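PDB 4B9F: cellulosomal-scaffolding protein A from Clostridium thermocellum, which probably binds crystalline cellulose through its family 3a carbohydrate-binding module, tethering the cellulosome scaffold to its substrate. Local coordinates for residues Y41-D46 / S119-S124; N73-F78 / S95-T100; A59-N64 / G104-I109; E5-N10 / N19-V24; S35-R40 / V141-N146. All coordinates share one frame; numbering follows the deposited sequence. Where two conformers were deposited one is given.

In the fold
Contact 4 closes first, joining strands 2-8 and 20-26 across a short N-terminal loop before any other contact opens. The remaining four form one concentric series without crossings. Contact 5 opens at residues 35-40 and closes last, at 141-146; within it lies contact 1 (41-46 with 119-124), then contact 3 (59-64 with 104-109), and innermost the hairpin of contact 2 (73-78 with 95-100). Contacts 3 and 4 belong to one antiparallel sheet of the beta-sandwich, contacts 2 and 5 to the other. Phe22, Leu39, Phe96 and Ile109 meet in the interior between them. Contact 1 lies toward one end, where calcium ties the continuation of strand 37-43 to residues 119-124.

Contact 1 of 5, residues Y41-D46 / S119-S124; sequences YYYTVD and SNYTQS. With CA (calcium ion), chain C.
Asp46 and Thr122 meet at the calcium site of this beta-sandwich module, each supplying oxygen to the metal. Both carboxylate oxygens of Asp46 bind, unequally: OD2 lies 2.4 Å from calcium and OD1 2.8 Å from calcium. Thr44 grips the ion twice, through its carbonyl O and through OG1; chi1 of 47° turns that hydroxyl back over its own backbone, toward the metal. Thr122 O, a water, Asn125 and Asp126 complete the shell. OD2 of Asp46 is also held by Thr122 N at 2.8 Å, in a nearly straight bond that arrives from above the carboxylate plane and so helps fix the rotation of the group. Beyond the metal, Tyr121 packs against Tyr43, CE1 to CE2 at 4.0 Å, and the hydroxyls of both converge on Gln51 OE1. Further along, Tyr41 OH, which also has Asn8 as a partner, donates to a water, and this water in turn donates to OE1 of Gln123, a side chain also paired with Ser12, at 2.8 Å.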
# COMPACT_ATOMS: atom_id res chain seq x y z
N TYR A 41 2.51 4.19 1.91
CA TYR A 41 3.07 3.50 3.06
C TYR A 41 4.35 4.24 3.48
O TYR A 41 5.33 4.26 2.74
CB TYR A 41 3.38 2.03 2.70
CG TYR A 41 3.97 1.28 3.86
CD1 TYR A 41 3.15 0.69 4.82
CD2 TYR A 41 5.36 1.17 4.04
CE1 TYR A 41 3.68 0.02 5.91
CE2 TYR A 41 5.89 0.50 5.12
CZ TYR A 41 5.04 -0.07 6.06
OH TYR A 41 5.53 -0.74 7.15
N TYR A 42 4.32 4.85 4.67
CA TYR A 42 5.40 5.71 5.13
C TYR A 42 6.37 4.97 6.03
O TYR A 42 5.97 4.21 6.92
CB TYR A 42 4.83 6.88 5.92
CG TYR A 42 3.76 7.68 5.23
CD1 TYR A 42 4.10 8.75 4.39
CD2 TYR A 42 2.41 7.44 5.47
CE1 TYR A 42 3.11 9.52 3.79
CE2 TYR A 42 1.42 8.20 4.87
CZ TYR A 42 1.78 9.24 4.03
OH TYR A 42 0.80 10.02 3.46
N TYR A 43 7.66 5.22 5.84
CA TYR A 43 8.67 4.52 6.60
C TYR A 43 9.99 5.28 6.58
O TYR A 43 10.11 6.31 5.92
CB TYR A 43 8.86 3.10 6.04
CG TYR A 43 9.42 3.04 4.63
CD1 TYR A 43 8.62 3.31 3.52
CD2 TYR A 43 10.75 2.71 4.41
CE1 TYR A 43 9.13 3.26 2.22
CE2 TYR A 43 11.28 2.66 3.12
CZ TYR A 43 10.46 2.94 2.03
OH TYR A 43 10.97 2.88 0.75
N THR A 44 10.97 4.77 7.32
CA THR A 44 12.32 5.30 7.27
C THR A 44 13.21 4.29 6.56
O THR A 44 13.24 3.11 6.92
CB THR A 44 12.88 5.58 8.68
OG1 THR A 44 12.63 4.44 9.52
CG2 THR A 44 12.22 6.80 9.29
N VAL A 45 13.94 4.76 5.55
CA VAL A 45 14.69 3.86 4.69
C VAL A 45 15.89 3.18 5.37
O VAL A 45 16.32 2.11 4.94
CB VAL A 45 15.11 4.60 3.39
CG1 VAL A 45 16.12 5.71 3.69
CG2 VAL A 45 15.64 3.63 2.33
N ASP A 46 16.41 3.79 6.44
CA ASP A 46 17.55 3.25 7.21
C ASP A 46 18.79 3.04 6.34
O ASP A 46 19.32 1.92 6.26
CB ASP A 46 17.18 1.94 7.91
CG ASP A 46 15.84 2.02 8.63
OD1 ASP A 46 15.56 3.01 9.33
OD2 ASP A 46 15.05 1.07 8.47
N SER A 119 20.03 -5.20 1.56
CA SER A 119 20.43 -4.82 2.92
C SER A 119 19.21 -4.58 3.81
O SER A 119 18.07 -4.53 3.35
CB SER A 119 21.37 -3.61 2.90
OG SER A 119 20.77 -2.47 2.32
N ASN A 120 19.45 -4.45 5.10
CA ASN A 120 18.36 -4.48 6.06
C ASN A 120 17.62 -3.17 6.29
O ASN A 120 18.18 -2.08 6.15
CB ASN A 120 18.84 -5.02 7.41
CG ASN A 120 19.12 -6.50 7.38
OD1 ASN A 120 18.55 -7.23 6.56
ND2 ASN A 120 19.99 -6.97 8.27
N TYR A 121 16.34 -3.33 6.62
CA TYR A 121 15.50 -2.28 7.17
C TYR A 121 15.24 -2.58 8.65
O TYR A 121 15.33 -3.74 9.09
CB TYR A 121 14.13 -2.29 6.52
CG TYR A 121 14.04 -1.96 5.06
CD1 TYR A 121 14.07 -0.64 4.61
CD2 TYR A 121 13.83 -2.97 4.12
CE1 TYR A 121 13.93 -0.34 3.26
CE2 TYR A 121 13.69 -2.68 2.78
CZ TYR A 121 13.74 -1.37 2.35
OH TYR A 121 13.58 -1.09 1.01
N THR A 122 14.84 -1.54 9.37
CA THR A 122 14.34 -1.65 10.73
C THR A 122 12.89 -1.18 10.70
O THR A 122 12.62 -0.07 10.25
CB THR A 122 15.13 -0.72 11.66
OG1 THR A 122 16.48 -1.19 11.75
CG2 THR A 122 14.50 -0.65 13.04
N GLN A 123 11.96 -2.01 11.16
CA GLN A 123 10.54 -1.65 11.03
C GLN A 123 9.99 -0.85 12.21
O GLN A 123 8.94 -0.24 12.10
CB GLN A 123 9.69 -2.88 10.75
CG GLN A 123 10.14 -3.65 9.52
CD GLN A 123 9.03 -4.51 8.95
OE1 GLN A 123 8.23 -4.05 8.13
NE2 GLN A 123 8.98 -5.76 9.38
N SER A 124 10.71 -0.85 13.33
CA SER A 124 10.22 -0.22 14.55
C SER A 124 10.17 1.30 14.45
O SER A 124 9.55 1.95 15.28
CB SER A 124 11.08 -0.62 15.75
OG SER A 124 12.39 -0.07 15.62
CA CA C . 12.95 2.01 9.10
O HOH W 1 7.95 -1.32 7.57
O HOH W 2 19.93 -0.47 7.98
O HOH W 3 12.21 0.37 7.37

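Contact 2 of 5, residues N73-F78 / S95-T100; sequences NVKGTF and SFTGGT
Lys75 lies along the outer side of Ser95 and Thr97, and each carbon of its side chain touches one of them. CB sits 3.5 Å from Ser95 OG. CG and CD then pass the methyl of Thr97, with Lys75 CD 3.7 Å from Thr97 CG2. A bend at chi3 (-72°) folds the chain back, bringing CE within 3.4 Å of Ser95 OG, while NZ at the tip makes a weak bond to a water that donates to Phe96 O. The two strands, 74-85 and 88-96, form a beta hairpin at the margin of one sheet of the sandwich. Lys75 and Ser95 are a hydrogen-bonded antiparallel pair, with Lys75 N to Ser95 O at 2.8 Å and Ser95 N to Lys75 O at 2.9 Å; Thr97 N reaches Asn73 O at the same 2.9 Å and extends the ladder past the end of the strands. On the other face Val74 and Phe96 lie side by side, CG2 to CE2 at 4.0 Å, directed into the core, where both meet Ile109 from the opposing sheet. Past Thr97 a water accepts from Asn73 ND2 and donates to Gly98 O.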
# COMPACT_ATOMS: atom_id res chain seq x y z
N ASN A 73 -0.91 -5.05 -12.80
CA ASN A 73 -1.39 -3.68 -12.96
C ASN A 73 -1.01 -2.77 -11.79
O ASN A 73 -1.29 -1.57 -11.80
CB ASN A 73 -2.91 -3.63 -13.11
CG ASN A 73 -3.40 -4.33 -14.35
OD1 ASN A 73 -2.62 -4.65 -15.26
ND2 ASN A 73 -4.70 -4.58 -14.40
N VAL A 74 -0.39 -3.36 -10.77
CA VAL A 74 -0.05 -2.64 -9.55
C VAL A 74 1.39 -2.14 -9.60
O VAL A 74 2.34 -2.93 -9.65
CB VAL A 74 -0.27 -3.51 -8.31
CG1 VAL A 74 0.05 -2.73 -7.04
CG2 VAL A 74 -1.71 -4.02 -8.27
N LYS A 75 1.54 -0.82 -9.59
CA LYS A 75 2.84 -0.18 -9.70
C LYS A 75 3.28 0.39 -8.36
O LYS A 75 2.44 0.82 -7.56
CB LYS A 75 2.78 0.98 -10.70
CG LYS A 75 2.36 0.59 -12.10
CD LYS A 75 2.29 1.81 -13.02
CE LYS A 75 1.10 2.69 -12.69
NZ LYS A 75 1.03 3.86 -13.62
N GLY A 76 4.59 0.46 -8.15
CA GLY A 76 5.13 1.06 -6.94
C GLY A 76 6.26 2.00 -7.26
O GLY A 76 7.13 1.70 -8.07
N THR A 77 6.24 3.16 -6.60
CA THR A 77 7.27 4.17 -6.75
C THR A 77 7.68 4.65 -5.36
O THR A 77 6.89 4.61 -4.42
CB THR A 77 6.73 5.38 -7.54
OG1 THR A 77 5.89 4.93 -8.62
CG2 THR A 77 7.88 6.17 -8.10
N PHE A 78 8.92 5.12 -5.23
CA PHE A 78 9.44 5.55 -3.94
C PHE A 78 9.61 7.06 -3.93
O PHE A 78 10.23 7.62 -4.84
CB PHE A 78 10.74 4.83 -3.61
CG PHE A 78 10.56 3.37 -3.50
CD1 PHE A 78 10.19 2.81 -2.29
CD2 PHE A 78 10.69 2.55 -4.61
CE1 PHE A 78 9.97 1.44 -2.19
CE2 PHE A 78 10.46 1.20 -4.51
CZ PHE A 78 10.11 0.64 -3.30
N SER A 95 0.19 2.56 -7.07
CA SER A 95 -0.76 3.05 -8.06
C SER A 95 -1.18 1.90 -8.98
O SER A 95 -0.69 0.77 -8.86
CB SER A 95 -0.16 4.21 -8.86
OG SER A 95 1.03 3.80 -9.51
N PHE A 96 -2.09 2.20 -9.91
CA PHE A 96 -2.72 1.18 -10.74
C PHE A 96 -2.75 1.65 -12.18
O PHE A 96 -3.04 2.82 -12.46
CB PHE A 96 -4.15 0.90 -10.28
CG PHE A 96 -4.23 0.52 -8.83
CD1 PHE A 96 -4.30 1.50 -7.84
CD2 PHE A 96 -4.21 -0.81 -8.45
CE1 PHE A 96 -4.34 1.16 -6.50
CE2 PHE A 96 -4.27 -1.16 -7.10
CZ PHE A 96 -4.34 -0.17 -6.13
N THR A 97 -2.47 0.73 -13.10
CA THR A 97 -2.46 1.06 -14.52
C THR A 97 -3.87 1.23 -15.08
O THR A 97 -4.05 1.84 -16.13
CB THR A 97 -1.71 0.01 -15.34
OG1 THR A 97 -2.37 -1.26 -15.20
CG2 THR A 97 -0.26 -0.11 -14.87
N GLY A 98 -4.86 0.68 -14.39
CA GLY A 98 -6.22 0.74 -14.85
C GLY A 98 -7.11 -0.05 -13.92
O GLY A 98 -6.66 -0.53 -12.87
N GLY A 99 -8.38 -0.20 -14.29
CA GLY A 99 -9.34 -0.93 -13.48
C GLY A 99 -10.37 -0.03 -12.83
O GLY A 99 -10.19 1.19 -12.72
N THR A 100 -11.45 -0.65 -12.39
CA THR A 100 -12.57 0.06 -11.81
C THR A 100 -13.00 -0.69 -10.57
O THR A 100 -13.10 -1.92 -10.56
CB THR A 100 -13.75 0.14 -12.80
OG1 THR A 100 -13.36 0.88 -13.96
CG2 THR A 100 -14.94 0.81 -12.16
O HOH W 4 -6.59 -3.27 -12.68
O HOH W 5 -1.95 5.23 -13.02
O HOH W 6 3.05 4.58 -7.81

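Contact 3 of 5, residues A59-N64 / G104-I109; sequences AIIGSN and GAHVQI
Residues Ala59 to Ile61 run antiparallel to His106 to Ile109, the two strand axes 4.8 Å apart at closest and at 154° to each other. Ala59 with Gln108 and Ile61 with His106 are hydrogen-bonded pairs, each joined by two backbone bonds; the shortest, Ile61 N to His106 O, measures 2.8 Å and is nearly straight. Between them the non-hydrogen-bonded pair Ile60 and Val107 brings its CA atoms to 4.3 Å. These strands, 51-61 and 106-115, are neighbours in the sheet that, in family 3a modules, is thought to present a flat cellulose-binding surface. Val107 and Ile109 make backbone bonds on their other side to strand 20-26, so strand 106-115 lies within the sheet. On the face shared by Ile61 and His106, the isoleucine lies against one face of the imidazole in a CH-pi contact: CB is 3.7 Å from the ring centroid, and CG1 is 3.5 Å from NE2. A chi1 of 69° places the His106 ring between its own backbone N and carbonyl carbon, leaning toward Ile61, while Lys23 and Thr25 touch it from the neighbouring strand. The opposite face carries Ile60 and Val107, whose CG1 and CG2 atoms approach to 4.1 Å and which share Ile70 as a neighbour. Past the strand ends, Ala105 CB rests 3.4 Å from Ile61 O, and Ser63 CB sits 3.9 Å from Gly104 O.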
# COMPACT_ATOMS: atom_id res chain seq x y z
N ALA A 59 -5.98 -8.52 -6.53
CA ALA A 59 -7.20 -8.89 -7.22
C ALA A 59 -8.32 -7.94 -6.85
O ALA A 59 -8.36 -7.41 -5.74
CB ALA A 59 -7.60 -10.34 -6.91
N ILE A 60 -9.21 -7.72 -7.81
CA ILE A 60 -10.45 -6.99 -7.57
C ILE A 60 -11.54 -8.02 -7.36
O ILE A 60 -11.77 -8.89 -8.22
CB ILE A 60 -10.81 -6.06 -8.75
CG1 ILE A 60 -9.68 -5.06 -9.01
CG2 ILE A 60 -12.13 -5.35 -8.47
CD1 ILE A 60 -9.86 -4.25 -10.30
N ILE A 61 -12.20 -7.94 -6.21
CA ILE A 61 -13.26 -8.86 -5.86
C ILE A 61 -14.59 -8.12 -5.92
O ILE A 61 -14.78 -7.13 -5.21
CB ILE A 61 -13.06 -9.43 -4.44
CG1 ILE A 61 -11.65 -10.02 -4.29
CG2 ILE A 61 -14.15 -10.44 -4.10
CD1 ILE A 61 -11.31 -11.12 -5.29
N GLY A 62 -15.49 -8.59 -6.77
CA GLY A 62 -16.77 -7.93 -6.94
C GLY A 62 -17.68 -8.15 -5.75
O GLY A 62 -17.41 -8.99 -4.88
N SER A 63 -18.78 -7.42 -5.72
CA SER A 63 -19.73 -7.55 -4.62
C SER A 63 -20.36 -8.95 -4.55
O SER A 63 -20.82 -9.37 -3.48
CB SER A 63 -20.81 -6.48 -4.72
OG SER A 63 -21.58 -6.66 -5.90
N ASN A 64 -20.38 -9.66 -5.68
CA ASN A 64 -20.92 -11.02 -5.75
C ASN A 64 -19.85 -12.07 -5.53
O ASN A 64 -20.13 -13.27 -5.57
CB ASN A 64 -21.53 -11.28 -7.12
CG ASN A 64 -20.46 -11.49 -8.19
OD1 ASN A 64 -19.45 -10.78 -8.22
ND2 ASN A 64 -20.69 -12.44 -9.10
N GLY A 104 -19.28 -1.57 -3.45
CA GLY A 104 -19.32 -2.85 -2.78
C GLY A 104 -18.18 -3.80 -3.14
O GLY A 104 -18.06 -4.87 -2.54
N ALA A 105 -17.36 -3.42 -4.11
CA ALA A 105 -16.21 -4.22 -4.50
C ALA A 105 -15.00 -3.83 -3.66
O ALA A 105 -14.95 -2.74 -3.10
CB ALA A 105 -15.90 -4.04 -5.99
N HIS A 106 -14.01 -4.71 -3.59
CA HIS A 106 -12.75 -4.34 -2.95
C HIS A 106 -11.57 -4.79 -3.79
O HIS A 106 -11.70 -5.69 -4.63
CB HIS A 106 -12.65 -4.87 -1.51
CG HIS A 106 -12.52 -6.36 -1.39
ND1 HIS A 106 -13.61 -7.19 -1.26
CD2 HIS A 106 -11.43 -7.16 -1.35
CE1 HIS A 106 -13.20 -8.44 -1.14
NE2 HIS A 106 -11.88 -8.45 -1.19
N VAL A 107 -10.43 -4.14 -3.57
CA VAL A 107 -9.19 -4.56 -4.19
C VAL A 107 -8.20 -4.90 -3.08
O VAL A 107 -8.07 -4.15 -2.10
CB VAL A 107 -8.63 -3.50 -5.19
CG1 VAL A 107 -8.42 -2.14 -4.53
CG2 VAL A 107 -7.35 -4.00 -5.85
N GLN A 108 -7.55 -6.05 -3.22
CA GLN A 108 -6.56 -6.49 -2.25
C GLN A 108 -5.20 -6.49 -2.91
O GLN A 108 -5.07 -6.98 -4.03
CB GLN A 108 -6.90 -7.89 -1.75
CG GLN A 108 -5.94 -8.43 -0.72
CD GLN A 108 -6.53 -9.63 0.01
OE1 GLN A 108 -7.70 -9.61 0.41
NE2 GLN A 108 -5.73 -10.67 0.18
N ILE A 109 -4.21 -5.93 -2.23
CA ILE A 109 -2.86 -5.77 -2.77
C ILE A 109 -1.84 -6.31 -1.78
O ILE A 109 -1.76 -5.84 -0.64
CB ILE A 109 -2.53 -4.29 -3.05
CG1 ILE A 109 -3.58 -3.68 -3.98
CG2 ILE A 109 -1.11 -4.14 -3.60
CD1 ILE A 109 -4.55 -2.72 -3.27

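Contact 4 of 5, residues E5-N10 / N19-V24; sequences EFYNSN and NPQFKV
Phe6 sets its ring edge on the face of Phe22 in a T-shaped stack, with centroids 4.8 Å apart and planes at 64°; its CD1 stands over the centre of the Phe22 ring. Pro20 CB lies in the plane of the Phe6 ring, at its edge, 3.6 Å from CE1. These side chains face the interior of the beta-sandwich, where strands 2-8 and 20-26 form adjacent antiparallel members of one sheet, and Phe6 also meets the rings of Tyr41 and Trp138. On the sheet's other face, Gln21 CG lies over one face of the Tyr7 ring, 4.0 Å from its centroid, while Phe135 meets the same ring edge-to-face. Backbone bonds run in both directions between Glu5 and Lys23 and between Tyr7 and Gln21. A bend in Gln21 at chi2 (-74°) curls its amide back so that NE2 donates to Asn19 O at 3.1 Å. That carbonyl also receives Ser9 N at 3.3 Å. Glu5 and Lys23 run side by side without a salt bridge, OE2 to NZ being 4.3 Å. At the ladder's end Asn8 OD1 accepts from Lys130 N, while Asn8 ND2 bonds to Tyr41 OH and to a water that also accepts from Asn19 N at 3.0 Å.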
# COMPACT_ATOMS: atom_id res chain seq x y z
N GLU A 5 -8.08 -0.96 4.77
CA GLU A 5 -7.60 -1.83 5.82
C GLU A 5 -6.19 -2.25 5.43
O GLU A 5 -5.83 -2.23 4.26
CB GLU A 5 -8.50 -3.05 5.94
CG GLU A 5 -9.92 -2.73 6.29
CD GLU A 5 -10.79 -3.96 6.18
OE1 GLU A 5 -10.88 -4.71 7.17
OE2 GLU A 5 -11.36 -4.18 5.10
N PHE A 6 -5.41 -2.63 6.43
CA PHE A 6 -3.98 -2.76 6.23
C PHE A 6 -3.35 -3.67 7.28
O PHE A 6 -3.82 -3.74 8.41
CB PHE A 6 -3.33 -1.37 6.34
CG PHE A 6 -1.86 -1.43 6.15
CD1 PHE A 6 -1.34 -1.47 4.88
CD2 PHE A 6 -1.00 -1.54 7.24
CE1 PHE A 6 0.01 -1.62 4.68
CE2 PHE A 6 0.36 -1.68 7.06
CZ PHE A 6 0.87 -1.73 5.77
N TYR A 7 -2.27 -4.36 6.89
CA TYR A 7 -1.32 -4.90 7.86
C TYR A 7 -0.02 -5.24 7.16
O TYR A 7 0.03 -5.35 5.93
CB TYR A 7 -1.87 -6.13 8.62
CG TYR A 7 -1.96 -7.42 7.83
CD1 TYR A 7 -2.83 -7.54 6.74
CD2 TYR A 7 -1.23 -8.55 8.20
CE1 TYR A 7 -2.93 -8.74 6.03
CE2 TYR A 7 -1.33 -9.74 7.50
CZ TYR A 7 -2.18 -9.83 6.41
OH TYR A 7 -2.27 -11.03 5.73
N ASN A 8 1.05 -5.40 7.95
CA ASN A 8 2.33 -5.92 7.45
C ASN A 8 2.37 -7.41 7.69
O ASN A 8 2.16 -7.86 8.81
CB ASN A 8 3.50 -5.26 8.18
CG ASN A 8 3.68 -3.82 7.78
OD1 ASN A 8 3.02 -2.93 8.32
ND2 ASN A 8 4.55 -3.58 6.81
N SER A 9 2.63 -8.19 6.64
CA SER A 9 2.58 -9.63 6.82
C SER A 9 3.78 -10.18 7.59
O SER A 9 3.66 -11.20 8.28
CB SER A 9 2.43 -10.33 5.47
OG SER A 9 3.53 -10.03 4.64
N ASN A 10 4.93 -9.52 7.47
CA ASN A 10 6.13 -9.97 8.18
C ASN A 10 6.53 -8.96 9.25
O ASN A 10 6.93 -7.84 8.93
CB ASN A 10 7.28 -10.23 7.22
CG ASN A 10 7.71 -9.00 6.48
OD1 ASN A 10 6.88 -8.22 6.02
ND2 ASN A 10 9.03 -8.81 6.36
N ASN A 19 6.56 -5.76 3.51
CA ASN A 19 5.43 -6.40 2.83
C ASN A 19 4.10 -5.78 3.24
O ASN A 19 3.35 -6.36 4.02
CB ASN A 19 5.42 -7.90 3.12
CG ASN A 19 6.65 -8.60 2.60
OD1 ASN A 19 7.73 -8.52 3.18
ND2 ASN A 19 6.50 -9.27 1.47
N PRO A 20 3.81 -4.59 2.71
CA PRO A 20 2.54 -3.92 3.03
C PRO A 20 1.37 -4.64 2.36
O PRO A 20 1.41 -4.88 1.15
CB PRO A 20 2.74 -2.51 2.46
CG PRO A 20 3.77 -2.67 1.40
CD PRO A 20 4.64 -3.83 1.77
N GLN A 21 0.35 -4.97 3.14
CA GLN A 21 -0.87 -5.58 2.60
C GLN A 21 -2.01 -4.57 2.72
O GLN A 21 -2.33 -4.13 3.83
CB GLN A 21 -1.25 -6.84 3.39
CG GLN A 21 -0.08 -7.74 3.74
CD GLN A 21 0.44 -8.52 2.56
OE1 GLN A 21 -0.30 -9.28 1.93
NE2 GLN A 21 1.72 -8.36 2.27
N PHE A 22 -2.62 -4.20 1.59
CA PHE A 22 -3.72 -3.25 1.58
C PHE A 22 -5.00 -3.92 1.11
O PHE A 22 -4.98 -4.76 0.20
CB PHE A 22 -3.45 -2.11 0.60
CG PHE A 22 -2.53 -1.03 1.11
CD1 PHE A 22 -1.16 -1.12 0.91
CD2 PHE A 22 -3.04 0.11 1.73
CE1 PHE A 22 -0.31 -0.11 1.34
CE2 PHE A 22 -2.20 1.11 2.16
CZ PHE A 22 -0.84 1.01 1.97
N LYS A 23 -6.13 -3.50 1.68
CA LYS A 23 -7.43 -3.87 1.13
C LYS A 23 -8.30 -2.63 1.11
O LYS A 23 -8.56 -2.03 2.16
CB LYS A 23 -8.11 -4.98 1.94
CG LYS A 23 -9.44 -5.43 1.35
CD LYS A 23 -9.84 -6.83 1.80
CE LYS A 23 -9.97 -6.93 3.29
NZ LYS A 23 -10.66 -8.20 3.66
N VAL A 24 -8.74 -2.24 -0.08
CA VAL A 24 -9.50 -1.00 -0.24
C VAL A 24 -10.90 -1.35 -0.72
O VAL A 24 -11.06 -2.03 -1.74
CB VAL A 24 -8.82 -0.07 -1.26
CG1 VAL A 24 -9.61 1.23 -1.42
CG2 VAL A 24 -7.38 0.21 -0.86
O HOH W 7 -11.33 -2.40 3.01
O HOH W 8 6.67 -5.61 6.47

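Contact 5 of 5, residues S35-R40 / V141-N146; sequences SKLTLR and VTAYLN
Arg40 lays its guanidinium flat over one face of the Tyr144 ring, a stacked cation-pi pair with CZ 3.9 Å from the ring centroid and planes 22° apart. NE lies 3.4 Å from CE1 of the tyrosine, while NH2 stands over the ring centre. The arginine chain, extended from CG to NE, crosses the tyrosine side chain at about a right angle; on its way CB passes 3.3 Å from Thr142 OG1, whose hydroxyl is hydrogen-bonded to Tyr42 OH. The Arg40-Tyr144 stack lies on the outer face of a sheet of the beta-sandwich, where strand 37-43 is flanked by 142-145 and 88-96. Thr38 and Tyr144 bond to each other twice through the backbone, and Arg40 N bonds to Thr142 O; the return bond from Thr142 N to Arg40 O is weak. Beyond the strand, Asn146 N donates to Lys36 O at 2.8 Å. Toward the core the side chains are apolar: Leu39 CD2 packs on Ala143 CB at 3.7 Å, and Leu39 in turn meets Phe22 and Val24 of the opposing sheet. Leu37, with CG anti to the backbone N (chi1 -179°), swings CD1 across to within 3.4 Å of Tyr144 O.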
# COMPACT_ATOMS: atom_id res chain seq x y z
N SER A 35 -7.18 3.87 -11.83
CA SER A 35 -6.05 4.56 -12.43
C SER A 35 -5.79 5.90 -11.75
O SER A 35 -4.73 6.51 -11.95
CB SER A 35 -6.23 4.73 -13.95
OG SER A 35 -7.16 5.75 -14.25
N LYS A 36 -6.75 6.37 -10.95
CA LYS A 36 -6.61 7.62 -10.21
C LYS A 36 -6.32 7.41 -8.72
O LYS A 36 -6.12 8.37 -8.00
CB LYS A 36 -7.89 8.46 -10.34
CG LYS A 36 -8.41 8.61 -11.75
CD LYS A 36 -7.48 9.45 -12.60
CE LYS A 36 -8.14 9.80 -13.93
NZ LYS A 36 -7.26 10.61 -14.81
N LEU A 37 -6.30 6.15 -8.27
CA LEU A 37 -6.13 5.86 -6.85
C LEU A 37 -4.67 5.63 -6.50
O LEU A 37 -3.98 4.86 -7.17
CB LEU A 37 -6.93 4.62 -6.46
CG LEU A 37 -6.85 4.21 -4.98
CD1 LEU A 37 -7.49 5.27 -4.08
CD2 LEU A 37 -7.52 2.86 -4.76
N THR A 38 -4.19 6.30 -5.46
CA THR A 38 -2.85 6.01 -4.95
C THR A 38 -2.91 5.72 -3.45
O THR A 38 -3.79 6.24 -2.75
CB THR A 38 -1.86 7.14 -5.23
OG1 THR A 38 -2.37 8.36 -4.70
CG2 THR A 38 -1.61 7.29 -6.73
N LEU A 39 -1.99 4.89 -2.98
CA LEU A 39 -1.89 4.50 -1.59
C LEU A 39 -0.48 4.79 -1.11
O LEU A 39 0.49 4.57 -1.86
CB LEU A 39 -2.17 2.99 -1.45
CG LEU A 39 -3.47 2.50 -2.08
CD1 LEU A 39 -3.54 0.97 -2.05
CD2 LEU A 39 -4.67 3.08 -1.37
N ARG A 40 -0.33 5.25 0.13
CA ARG A 40 1.00 5.56 0.65
C ARG A 40 1.31 4.77 1.90
O ARG A 40 0.48 4.68 2.82
CB ARG A 40 1.14 7.06 0.95
CG ARG A 40 0.97 7.94 -0.25
CD ARG A 40 1.23 9.40 0.07
NE ARG A 40 0.91 10.20 -1.09
CZ ARG A 40 0.91 11.53 -1.11
NH1 ARG A 40 1.25 12.22 -0.03
NH2 ARG A 40 0.58 12.17 -2.23
N VAL A 141 -1.79 4.78 7.18
CA VAL A 141 -1.55 4.76 5.74
C VAL A 141 -2.60 5.67 5.11
O VAL A 141 -3.64 5.92 5.72
CB VAL A 141 -1.65 3.33 5.13
CG1 VAL A 141 -0.50 2.45 5.61
CG2 VAL A 141 -3.01 2.71 5.44
N THR A 142 -2.32 6.20 3.93
CA THR A 142 -3.23 7.15 3.30
C THR A 142 -3.60 6.72 1.88
O THR A 142 -2.91 5.90 1.25
CB THR A 142 -2.62 8.55 3.27
OG1 THR A 142 -1.34 8.49 2.62
CG2 THR A 142 -2.43 9.09 4.68
N ALA A 143 -4.70 7.29 1.39
CA ALA A 143 -5.16 7.05 0.03
C ALA A 143 -5.60 8.36 -0.58
O ALA A 143 -6.20 9.21 0.10
CB ALA A 143 -6.31 6.05 0.02
N TYR A 144 -5.31 8.51 -1.87
CA TYR A 144 -5.64 9.71 -2.64
C TYR A 144 -6.35 9.29 -3.92
O TYR A 144 -5.99 8.29 -4.53
CB TYR A 144 -4.38 10.50 -2.99
CG TYR A 144 -3.65 11.03 -1.78
CD1 TYR A 144 -2.87 10.19 -0.99
CD2 TYR A 144 -3.74 12.38 -1.42
CE1 TYR A 144 -2.22 10.66 0.13
CE2 TYR A 144 -3.08 12.86 -0.30
CZ TYR A 144 -2.32 12.00 0.47
OH TYR A 144 -1.68 12.46 1.59
N LEU A 145 -7.35 10.07 -4.32
CA LEU A 145 -8.03 9.82 -5.59
C LEU A 145 -7.84 11.07 -6.43
O LEU A 145 -8.28 12.16 -6.06
CB LEU A 145 -9.52 9.55 -5.35
CG LEU A 145 -10.33 9.03 -6.54
CD1 LEU A 145 -9.76 7.70 -7.04
CD2 LEU A 145 -11.80 8.87 -6.16
N ASN A 146 -7.15 10.91 -7.56
CA ASN A 146 -6.76 12.05 -8.39
C ASN A 146 -6.02 13.11 -7.58
O ASN A 146 -6.21 14.31 -7.79
CB ASN A 146 -7.98 12.64 -9.10
CG ASN A 146 -7.62 13.36 -10.39
OD1 ASN A 146 -6.54 13.15 -10.94
ND2 ASN A 146 -8.53 14.19 -10.87